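Local coordinates for protein alkaline phosphatase D (Bacillus subtilis, PDB 2YEQ) that hydrolyses phosphate esters as a secreted phosphodiesterase and alkaline phosphatase whose active site contains iron and calcium, at residues 42-47 with 92-97; 5-10 with 98-103; 335-340 with 349-354. All coordinates share one frame; numbering follows the deposited sequence.

Contact 1 of 3, residues 42-47 with 92-97; sequences QAVPVK and FKTGHE
Lys47 and Lys93 form an antiparallel hydrogen-bonded pair, and the evidence is reciprocal: Lys47 N donates to Lys93 O at 2.7 Å, and Lys93 N returns a bond to Lys47 O at 2.9 Å. The short runs 44-47 and 92-94 lie at 147° between their N-to-C directions. Two residues back along the first strand the ladder changes character. Continuing the register would set Pro45 opposite Gly95, where proline has no N-H to give; Gly95 N reaches Pro45 O only through a water, and Thr94 OG1 supplies a direct bond.

The side chain of Thr94 can be traced outward. Its CB lies 3.7 Å from Pro45 O and looks onto CG2 of Val46. Of its two branches, OG1 stands anti to the backbone N (chi1 -170°), which carries it across the gap to donate to Pro45 O at 2.9 Å, with the donor tilted 23° from the carbonyl plane. The same hydroxyl oxygen meets CG1 of Val44 at 3.5 Å, the two side chains crossing at about a right angle. CG2 takes the other direction and packs on Phe9. Beside this, the water donates to Pro45 O and accepts from Gly95 N at 3.1 Å, bridging the strand to the type II' turn from Thr94 to Glu97.

On the apolar side Val46 CG1 approaches CD1 of Phe92 at 3.8 Å, and Val75 touches both side chains. The lysines lie on the other face: their CB atoms are neighbours, but the chains diverge, Lys47 NZ bonding to Thr64.

Chemically, Pro45 O accepts from a hydroxyl and a water, which join the strand to the turn past the last backbone pair.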
loop_
_atom_site.group_PDB
_atom_site.type_symbol
_atom_site.label_atom_id
_atom_site.label_comp_id
_atom_site.label_asym_id
_atom_site.label_seq_id
_atom_site.Cartn_x
_atom_site.Cartn_y
_atom_site.Cartn_z
ATOM N N GLN A 42 23.035 2.906 -23.044
ATOM C CA GLN A 42 23.217 4.328 -23.351
ATOM C C GLN A 42 21.975 5.133 -22.963
ATOM O O GLN A 42 20.872 4.593 -22.891
ATOM C CB GLN A 42 23.526 4.544 -24.840
ATOM C CG GLN A 42 22.374 4.210 -25.768
ATOM C CD GLN A 42 22.803 3.878 -27.200
ATOM O OE1 GLN A 42 23.899 3.369 -27.438
ATOM N NE2 GLN A 42 21.918 4.153 -28.155
ATOM N N ALA A 43 22.172 6.421 -22.725
ATOM C CA ALA A 43 21.089 7.297 -22.326
ATOM C C ALA A 43 20.197 7.552 -23.534
ATOM O O ALA A 43 20.693 7.653 -24.645
ATOM C CB ALA A 43 21.621 8.598 -21.771
ATOM N N VAL A 44 18.882 7.601 -23.308
ATOM C CA VAL A 44 17.887 7.735 -24.377
ATOM C C VAL A 44 16.971 8.916 -24.034
ATOM O O VAL A 44 16.448 8.992 -22.927
ATOM C CB VAL A 44 17.069 6.432 -24.547
ATOM C CG1 VAL A 44 16.012 6.572 -25.665
ATOM C CG2 VAL A 44 18.013 5.262 -24.837
ATOM N N PRO A 45 16.814 9.864 -24.955
ATOM C CA PRO A 45 15.951 11.003 -24.681
ATOM C C PRO A 45 14.462 10.612 -24.664
ATOM O O PRO A 45 13.988 9.856 -25.521
ATOM C CB PRO A 45 16.255 11.968 -25.830
ATOM C CG PRO A 45 16.742 11.111 -26.912
ATOM C CD PRO A 45 17.516 10.018 -26.247
ATOM N N VAL A 46 13.734 11.119 -23.676
ATOM C CA VAL A 46 12.289 10.879 -23.599
ATOM C C VAL A 46 11.596 12.218 -23.433
ATOM O O VAL A 46 11.840 12.948 -22.450
ATOM C CB VAL A 46 11.912 9.910 -22.452
ATOM C CG1 VAL A 46 10.372 9.656 -22.437
ATOM C CG2 VAL A 46 12.647 8.571 -22.606
ATOM N N LYS A 47 10.763 12.569 -24.414
ATOM C CA LYS A 47 10.016 13.823 -24.349
ATOM C C LYS A 47 8.742 13.589 -23.564
ATOM O O LYS A 47 8.213 12.466 -23.524
ATOM C CB LYS A 47 9.684 14.333 -25.759
ATOM C CG LYS A 47 10.937 14.763 -26.555
ATOM C CD LYS A 47 10.579 15.509 -27.837
ATOM C CE LYS A 47 11.815 16.063 -28.555
ATOM N NZ LYS A 47 12.848 16.626 -27.614
ATOM N N PHE A 92 4.319 10.489 -22.986
ATOM C CA PHE A 92 5.732 10.502 -23.298
ATOM C C PHE A 92 5.926 10.119 -24.755
ATOM O O PHE A 92 5.113 9.397 -25.328
ATOM C CB PHE A 92 6.484 9.477 -22.439
ATOM C CG PHE A 92 6.392 9.721 -20.961
ATOM C CD1 PHE A 92 7.323 10.524 -20.318
ATOM C CD2 PHE A 92 5.391 9.134 -20.212
ATOM C CE1 PHE A 92 7.259 10.726 -18.952
ATOM C CE2 PHE A 92 5.310 9.345 -18.824
ATOM C CZ PHE A 92 6.250 10.139 -18.206
ATOM N N LYS A 93 7.053 10.541 -25.314
ATOM C CA LYS A 93 7.452 10.174 -26.670
ATOM C C LYS A 93 8.950 9.915 -26.656
ATOM O O LYS A 93 9.702 10.709 -26.101
ATOM C CB LYS A 93 7.128 11.317 -27.622
ATOM C CG LYS A 93 7.326 11.033 -29.080
ATOM C CD LYS A 93 7.350 12.362 -29.867
ATOM C CE LYS A 93 7.015 12.189 -31.347
ATOM N NZ LYS A 93 6.580 13.479 -31.970
ATOM N N THR A 94 9.365 8.802 -27.245
ATOM C CA THR A 94 10.779 8.506 -27.411
ATOM C C THR A 94 10.982 8.070 -28.854
ATOM O O THR A 94 10.367 7.118 -29.314
ATOM C CB THR A 94 11.297 7.489 -26.351
ATOM O OG1 THR A 94 12.723 7.410 -26.425
ATOM C CG2 THR A 94 10.654 6.104 -26.491
ATOM N N GLY A 95 11.833 8.807 -29.558
ATOM C CA GLY A 95 11.935 8.706 -31.002
ATOM C C GLY A 95 10.563 9.025 -31.551
ATOM O O GLY A 95 9.990 10.088 -31.279
ATOM N N HIS A 96 9.998 8.067 -32.256
ATOM C CA HIS A 96 8.664 8.192 -32.807
ATOM C C HIS A 96 7.621 7.452 -31.954
ATOM O O HIS A 96 6.431 7.499 -32.266
ATOM C CB HIS A 96 8.657 7.662 -34.250
ATOM C CG HIS A 96 9.710 8.282 -35.115
ATOM N ND1 HIS A 96 9.485 9.419 -35.862
ATOM C CD2 HIS A 96 11.008 7.947 -35.312
ATOM C CE1 HIS A 96 10.597 9.744 -36.504
ATOM N NE2 HIS A 96 11.537 8.874 -36.178
ATOM N N GLU A 97 8.063 6.758 -30.906
ATOM C CA GLU A 97 7.162 5.915 -30.103
ATOM C C GLU A 97 6.383 6.764 -29.094
ATOM O O GLU A 97 6.962 7.633 -28.446
ATOM C CB GLU A 97 7.934 4.813 -29.364
ATOM C CG GLU A 97 8.774 3.890 -30.252
ATOM C CD GLU A 97 7.951 2.900 -31.052
ATOM O OE1 GLU A 97 6.784 2.611 -30.663
ATOM O OE2 GLU A 97 8.492 2.404 -32.078
HETATM O O HOH W 1 13.095 11.184 -28.111
#

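Contact 2 of 3, residues 5-10 with 98-103; sequences SSYPFT and LSPVGK. With PE5 (3,6,9,12,15,18,21,24-octaoxahexacosan-1-ol), chain B; PE5 (3,6,9,12,15,18,21,24-octaoxahexacosan-1-ol), chain Y; PE5 (3,6,9,12,15,18,21,24-octaoxahexacosan-1-ol), chain P.
Phe9 lays one ring face on Ser99, and this is the tight part of the contact. CB of Ser99 stands 3.7 Å from the ring centroid and only 6° off the normal, a CH-pi contact placed over the middle of the ring. At the rim, CE2 of Phe9 is 3.4 Å from Ser99 N, so side chain and backbone of the serine are both engaged. The hydroxyl of Ser99 sits between its backbone N and carbonyl carbon (chi1 75°); there it donates to Pro100 O at 2.8 Å and accepts from Phe92 N in the neighbouring strand, which holds CB under the phenyl. Without the phenyl, as with an alanine here, Ser99 CB is likely to lose the face it packs on, opening a gap between the N-terminal loop and the sheet.

Tyr7 makes a thinner, more exposed junction. Its OH donates to Leu98 O at 2.6 Å, on a lone pair in the carbonyl plane, and the carbonyl oxygen also lies in the plane of the phenol at its edge. Pro100 CD lies 3.2 Å from the phenol oxygen, Tyr7 OH, while the CB of Leu98 is directed away from the loop. Farther along, Lys103 extends to a bound polyether, its NZ donating to O2 at 2.9 Å and to O1 of the chain B molecule at a longer 3.3 Å.

Backbone geometry agrees: Phe9 is the centre of an inverse gamma turn, closed by a weak bond from Thr10 N to Pro8 O. A turn of the N-terminal loop thus clasps strand 97-105, an outer strand of the four-stranded antiparallel sheet, within a domain consistent with an E-set, immunoglobulin-like beta fold.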
loop_
_atom_site.group_PDB
_atom_site.type_symbol
_atom_site.label_atom_id
_atom_site.label_comp_id
_atom_site.label_asym_id
_atom_site.label_seq_id
_atom_site.Cartn_x
_atom_site.Cartn_y
_atom_site.Cartn_z
ATOM N N SER A 5 12.937 -2.109 -31.635
ATOM C CA SER A 5 12.491 -3.316 -32.295
ATOM C C SER A 5 11.172 -3.802 -31.672
ATOM O O SER A 5 10.475 -4.655 -32.227
ATOM C CB SER A 5 13.593 -4.386 -32.222
ATOM O OG SER A 5 13.956 -4.618 -30.891
ATOM N N SER A 6 10.812 -3.236 -30.527
ATOM C CA SER A 6 9.540 -3.561 -29.898
ATOM C C SER A 6 9.041 -2.357 -29.114
ATOM O O SER A 6 9.822 -1.494 -28.731
ATOM C CB SER A 6 9.703 -4.777 -28.989
ATOM O OG SER A 6 8.455 -5.394 -28.836
ATOM N N TYR A 7 7.731 -2.270 -28.930
ATOM C CA TYR A 7 7.111 -1.118 -28.268
ATOM C C TYR A 7 7.719 -0.943 -26.857
ATOM O O TYR A 7 7.729 -1.889 -26.084
ATOM C CB TYR A 7 5.613 -1.365 -28.157
ATOM C CG TYR A 7 4.871 -0.229 -27.533
ATOM C CD1 TYR A 7 4.825 1.007 -28.165
ATOM C CD2 TYR A 7 4.224 -0.366 -26.303
ATOM C CE1 TYR A 7 4.145 2.056 -27.627
ATOM C CE2 TYR A 7 3.537 0.708 -25.736
ATOM C CZ TYR A 7 3.493 1.908 -26.410
ATOM O OH TYR A 7 2.842 3.018 -25.879
ATOM N N PRO A 8 8.267 0.221 -26.551
ATOM C CA PRO A 8 9.070 0.332 -25.316
ATOM C C PRO A 8 8.274 0.543 -24.018
ATOM O O PRO A 8 8.775 0.246 -22.914
ATOM C CB PRO A 8 9.996 1.500 -25.602
ATOM C CG PRO A 8 9.301 2.318 -26.641
ATOM C CD PRO A 8 8.529 1.348 -27.472
ATOM N N PHE A 9 7.043 1.029 -24.121
ATOM C CA PHE A 9 6.286 1.401 -22.919
ATOM C C PHE A 9 5.429 0.225 -22.432
ATOM O O PHE A 9 4.229 0.365 -22.226
ATOM C CB PHE A 9 5.416 2.633 -23.188
ATOM C CG PHE A 9 6.191 3.858 -23.623
ATOM C CD1 PHE A 9 6.925 4.600 -22.707
ATOM C CD2 PHE A 9 6.160 4.284 -24.939
ATOM C CE1 PHE A 9 7.618 5.719 -23.088
ATOM C CE2 PHE A 9 6.866 5.433 -25.340
ATOM C CZ PHE A 9 7.575 6.151 -24.416
ATOM N N THR A 10 6.064 -0.928 -22.249
ATOM C CA THR A 10 5.392 -2.168 -21.878
ATOM C C THR A 10 4.861 -2.120 -20.440
ATOM O O THR A 10 4.034 -2.947 -20.061
ATOM C CB THR A 10 6.392 -3.348 -21.965
ATOM O OG1 THR A 10 7.548 -3.021 -21.154
ATOM C CG2 THR A 10 6.842 -3.603 -23.453
ATOM N N LEU A 98 5.078 6.518 -28.983
ATOM C CA LEU A 98 4.212 7.253 -28.049
ATOM C C LEU A 98 3.708 6.349 -26.931
ATOM O O LEU A 98 3.286 5.230 -27.171
ATOM C CB LEU A 98 2.995 7.814 -28.771
ATOM C CG LEU A 98 3.173 9.043 -29.637
ATOM C CD1 LEU A 98 1.842 9.313 -30.372
ATOM C CD2 LEU A 98 3.579 10.241 -28.779
ATOM N N SER A 99 3.756 6.848 -25.701
ATOM C CA SER A 99 3.204 6.127 -24.555
ATOM C C SER A 99 1.679 6.173 -24.560
ATOM O O SER A 99 1.068 7.029 -25.215
ATOM C CB SER A 99 3.720 6.739 -23.245
ATOM O OG SER A 99 3.088 7.986 -22.933
ATOM N N PRO A 100 1.042 5.267 -23.826
ATOM C CA PRO A 100 -0.338 5.536 -23.439
ATOM C C PRO A 100 -0.489 6.918 -22.789
ATOM O O PRO A 100 0.455 7.464 -22.207
ATOM C CB PRO A 100 -0.642 4.441 -22.420
ATOM C CG PRO A 100 0.396 3.404 -22.621
ATOM C CD PRO A 100 1.590 4.111 -23.097
ATOM N N VAL A 101 -1.687 7.472 -22.895
ATOM C CA VAL A 101 -1.994 8.747 -22.282
ATOM C C VAL A 101 -2.398 8.484 -20.824
ATOM O O VAL A 101 -3.156 7.581 -20.526
ATOM C CB VAL A 101 -3.133 9.474 -23.021
ATOM C CG1 VAL A 101 -3.558 10.729 -22.245
ATOM C CG2 VAL A 101 -2.707 9.811 -24.481
ATOM N N GLY A 102 -1.862 9.276 -19.921
ATOM C CA GLY A 102 -2.215 9.169 -18.532
ATOM C C GLY A 102 -3.072 10.351 -18.123
ATOM O O GLY A 102 -3.051 11.430 -18.751
ATOM N N LYS A 103 -3.830 10.139 -17.051
ATOM C CA LYS A 103 -4.605 11.186 -16.426
ATOM C C LYS A 103 -4.177 11.401 -14.981
ATOM O O LYS A 103 -3.969 10.443 -14.225
ATOM C CB LYS A 103 -6.067 10.788 -16.473
ATOM C CG LYS A 103 -7.061 11.819 -16.032
ATOM C CD LYS A 103 -8.461 11.228 -16.342
ATOM C CE LYS A 103 -9.621 12.085 -15.895
ATOM N NZ LYS A 103 -10.895 11.285 -16.059
HETATM C C50 PE5 B . -12.752 12.542 -19.403
HETATM O O1 PE5 B . -11.656 11.640 -19.201
HETATM C C1 PE5 B . -11.961 10.333 -19.697
HETATM C C2 PE5 B . -10.821 9.357 -19.428
HETATM O O2 PE5 B . -10.662 9.187 -18.015
HETATM C C3 PE5 B . -10.478 7.834 -17.595
HETATM C C4 PE5 B . -10.270 7.822 -16.103
HETATM C C50 PE5 Y . 17.809 3.505 -29.004
HETATM O O1 PE5 Y . 17.104 2.425 -28.369
HETATM C C1 PE5 Y . 17.367 1.145 -28.974
HETATM C C2 PE5 Y . 16.411 0.065 -28.453
HETATM O O2 PE5 Y . 16.310 -1.093 -29.314
HETATM C C3 PE5 Y . 15.581 -2.191 -28.735
HETATM C C4 PE5 Y . 14.084 -1.961 -28.750
HETATM C C50 PE5 P . -0.975 15.333 -31.375
HETATM O O1 PE5 P . -1.484 14.053 -30.991
HETATM C C1 PE5 P . -2.648 14.125 -30.152
HETATM C C2 PE5 P . -3.204 12.725 -29.874
HETATM O O2 PE5 P . -3.259 12.457 -28.461
HETATM C C3 PE5 P . -3.770 11.157 -28.093
HETATM C C4 PE5 P . -2.680 10.069 -28.011
HETATM O O3 PE5 P . -1.369 10.561 -27.717
#

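Contact 3 of 3, residues 335-340 with 349-354; sequences AKWNFG and MDSWDG. With PE5 (3,6,9,12,15,18,21,24-octaoxahexacosan-1-ol), chain E.
The indole of Trp337 meets Ser351 at its edge: CZ3 lies 4.0 Å from Ser351 OG, which is near the ring plane. Over one indole face stands Phe339 CZ, 3.4 Å above the plane and over its centre. The phenyl of Phe339 in turn has Trp337 O over the middle of one face and Trp337 CZ2 in plane at its edge, so the two aromatic groups are folded against each other within 335-340. The serine hydroxyl has its polar partner in Ser348.

The polar link is carried by the carboxylate of Asp353. Its OD2 is 2.8 Å from Trp337 N, a weak hydrogen bond because the angle at the hydrogen is only 123°. A water bridges the same corner, donating to Asp353 OD2 at 2.7 Å and to Trp337 O at 2.8 Å. CG beside the backbone N (chi1 -83°) brings the carboxylate up to the 335-337 backbone; OD1 lies 3.5 Å from Lys336 CA and forms a salt bridge with Arg359. A second water accepts from Asp353 N and donates to Ala335 O, tying the 3-10 segment 352-354 to the loop.

The buried carboxylate is probably balanced by Arg359, which would favour its ionised form, while an N-H and a water occupy OD2, joining the two loops chiefly through one aspartate and ordered water.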
loop_
_atom_site.group_PDB
_atom_site.type_symbol
_atom_site.label_atom_id
_atom_site.label_comp_id
_atom_site.label_asym_id
_atom_site.label_seq_id
_atom_site.Cartn_x
_atom_site.Cartn_y
_atom_site.Cartn_z
ATOM N N ALA A 335 -5.227 -1.385 15.570
ATOM C CA ALA A 335 -6.094 -1.606 16.722
ATOM C C ALA A 335 -5.665 -2.840 17.499
ATOM O O ALA A 335 -4.902 -3.670 16.990
ATOM C CB ALA A 335 -7.564 -1.717 16.299
ATOM N N LYS A 336 -6.165 -2.954 18.735
ATOM C CA LYS A 336 -6.044 -4.182 19.515
ATOM C C LYS A 336 -6.656 -5.334 18.742
ATOM O O LYS A 336 -7.761 -5.221 18.195
ATOM C CB LYS A 336 -6.728 -4.018 20.891
ATOM C CG LYS A 336 -6.793 -5.268 21.753
ATOM C CD LYS A 336 -7.593 -5.009 23.070
ATOM C CE LYS A 336 -8.074 -6.296 23.751
ATOM N NZ LYS A 336 -9.192 -7.011 23.069
ATOM N N TRP A 337 -5.970 -6.475 18.737
ATOM C CA TRP A 337 -6.358 -7.586 17.893
ATOM C C TRP A 337 -5.983 -8.895 18.551
ATOM O O TRP A 337 -5.059 -9.619 18.112
ATOM C CB TRP A 337 -5.672 -7.397 16.529
ATOM C CG TRP A 337 -6.194 -8.179 15.361
ATOM C CD1 TRP A 337 -7.454 -8.598 15.147
ATOM C CD2 TRP A 337 -5.439 -8.561 14.199
ATOM N NE1 TRP A 337 -7.542 -9.241 13.934
ATOM C CE2 TRP A 337 -6.313 -9.227 13.334
ATOM C CE3 TRP A 337 -4.100 -8.408 13.822
ATOM C CZ2 TRP A 337 -5.902 -9.756 12.119
ATOM C CZ3 TRP A 337 -3.689 -8.934 12.617
ATOM C CH2 TRP A 337 -4.585 -9.588 11.773
ATOM N N ASN A 338 -6.720 -9.212 19.613
ATOM C CA ASN A 338 -6.427 -10.373 20.459
ATOM C C ASN A 338 -6.992 -11.645 19.893
ATOM O O ASN A 338 -8.207 -11.777 19.769
ATOM C CB ASN A 338 -6.982 -10.132 21.873
ATOM C CG ASN A 338 -6.579 -11.212 22.875
ATOM O OD1 ASN A 338 -5.825 -12.175 22.569
ATOM N ND2 ASN A 338 -7.070 -11.049 24.094
ATOM N N PHE A 339 -6.117 -12.608 19.590
ATOM C CA PHE A 339 -6.534 -13.908 19.065
ATOM C C PHE A 339 -6.793 -14.942 20.154
ATOM O O PHE A 339 -7.263 -16.031 19.851
ATOM C CB PHE A 339 -5.450 -14.475 18.139
ATOM C CG PHE A 339 -5.071 -13.558 17.019
ATOM C CD1 PHE A 339 -6.014 -13.180 16.068
ATOM C CD2 PHE A 339 -3.778 -13.090 16.891
ATOM C CE1 PHE A 339 -5.669 -12.321 15.020
ATOM C CE2 PHE A 339 -3.424 -12.245 15.838
ATOM C CZ PHE A 339 -4.374 -11.851 14.913
ATOM N N GLY A 340 -6.444 -14.622 21.402
ATOM C CA GLY A 340 -6.629 -15.563 22.508
ATOM C C GLY A 340 -7.815 -15.137 23.354
ATOM O O GLY A 340 -8.867 -14.797 22.817
ATOM N N MET A 349 2.948 -10.320 16.450
ATOM C CA MET A 349 4.195 -9.645 16.824
ATOM C C MET A 349 4.683 -8.700 15.736
ATOM O O MET A 349 5.493 -7.806 15.988
ATOM C CB MET A 349 5.269 -10.708 17.185
ATOM C CG MET A 349 4.895 -11.521 18.424
ATOM S SD MET A 349 4.934 -10.444 19.891
ATOM C CE MET A 349 3.197 -10.261 20.331
ATOM N N ASP A 350 4.139 -8.845 14.535
ATOM C CA ASP A 350 4.523 -8.000 13.384
ATOM C C ASP A 350 3.631 -6.762 13.192
ATOM O O ASP A 350 3.959 -5.859 12.404
ATOM C CB ASP A 350 4.511 -8.848 12.116
ATOM C CG ASP A 350 5.168 -8.154 10.937
ATOM O OD1 ASP A 350 6.346 -7.708 11.037
ATOM O OD2 ASP A 350 4.485 -8.064 9.884
ATOM N N SER A 351 2.533 -6.720 13.945
ATOM C CA SER A 351 1.569 -5.608 13.939
ATOM C C SER A 351 1.831 -4.637 15.087
ATOM O O SER A 351 2.784 -4.816 15.842
ATOM C CB SER A 351 0.141 -6.165 14.052
ATOM O OG SER A 351 -0.126 -7.062 12.983
ATOM N N TRP A 352 1.001 -3.593 15.219
ATOM C CA TRP A 352 1.198 -2.615 16.284
ATOM C C TRP A 352 1.041 -3.244 17.696
ATOM O O TRP A 352 1.701 -2.786 18.632
ATOM C CB TRP A 352 0.273 -1.406 16.154
ATOM C CG TRP A 352 0.617 -0.438 15.068
ATOM C CD1 TRP A 352 0.375 -0.600 13.730
ATOM C CD2 TRP A 352 1.242 0.817 15.205
ATOM N NE1 TRP A 352 0.802 0.480 13.043
ATOM C CE2 TRP A 352 1.355 1.365 13.922
ATOM C CE3 TRP A 352 1.741 1.544 16.296
ATOM C CZ2 TRP A 352 1.899 2.608 13.696
ATOM C CZ3 TRP A 352 2.274 2.750 16.074
ATOM C CH2 TRP A 352 2.359 3.288 14.783
ATOM N N ASP A 353 0.239 -4.296 17.834
ATOM C CA ASP A 353 0.149 -5.030 19.099
ATOM C C ASP A 353 1.537 -5.601 19.542
ATOM O O ASP A 353 1.732 -5.899 20.727
ATOM C CB ASP A 353 -0.806 -6.206 18.996
ATOM C CG ASP A 353 -2.301 -5.824 19.196
ATOM O OD1 ASP A 353 -2.616 -4.855 19.934
ATOM O OD2 ASP A 353 -3.137 -6.542 18.601
ATOM N N GLY A 354 2.448 -5.778 18.577
ATOM C CA GLY A 354 3.818 -6.278 18.828
ATOM C C GLY A 354 4.740 -5.175 19.303
ATOM O O GLY A 354 5.875 -5.443 19.722
HETATM C C48 PE5 E . -3.601 -3.180 24.951
HETATM C C50 PE5 E . -2.134 -3.511 24.669
HETATM O O1 PE5 E . -1.987 -4.222 23.424
HETATM C C1 PE5 E . -1.634 -5.613 23.507
HETATM C C2 PE5 E . -0.136 -5.855 23.283
HETATM O O2 PE5 E . 0.631 -6.057 24.495
HETATM O O HOH W 2 -2.224 -4.538 16.246
HETATM O O HOH W 3 -2.567 -8.802 17.174
#

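Overall arrangement
From the N terminus the chain first passes through 5-10, then 42-47, then 92-97 and 98-103. Contact 1 closes a loop of 44 residues between 47 and 92, and is nested inside the 87-residue loop that contact 2 closes, which includes strands but no helix. Strands 87-94 and 97-105, adjacent in sequence and in the four-stranded sheet, make the two contacts continuous, with centres about 10 Å apart: one joins 87-94 to 44-51, the other fastens the N-terminal loop to 97-105. Contact 3 comes later, in series, closing a short loop around strand 347-348 in the phosphatase region, across the chain's centre; its centre is about 49 Å from that of contact 1 and about 44 Å from that of contact 2.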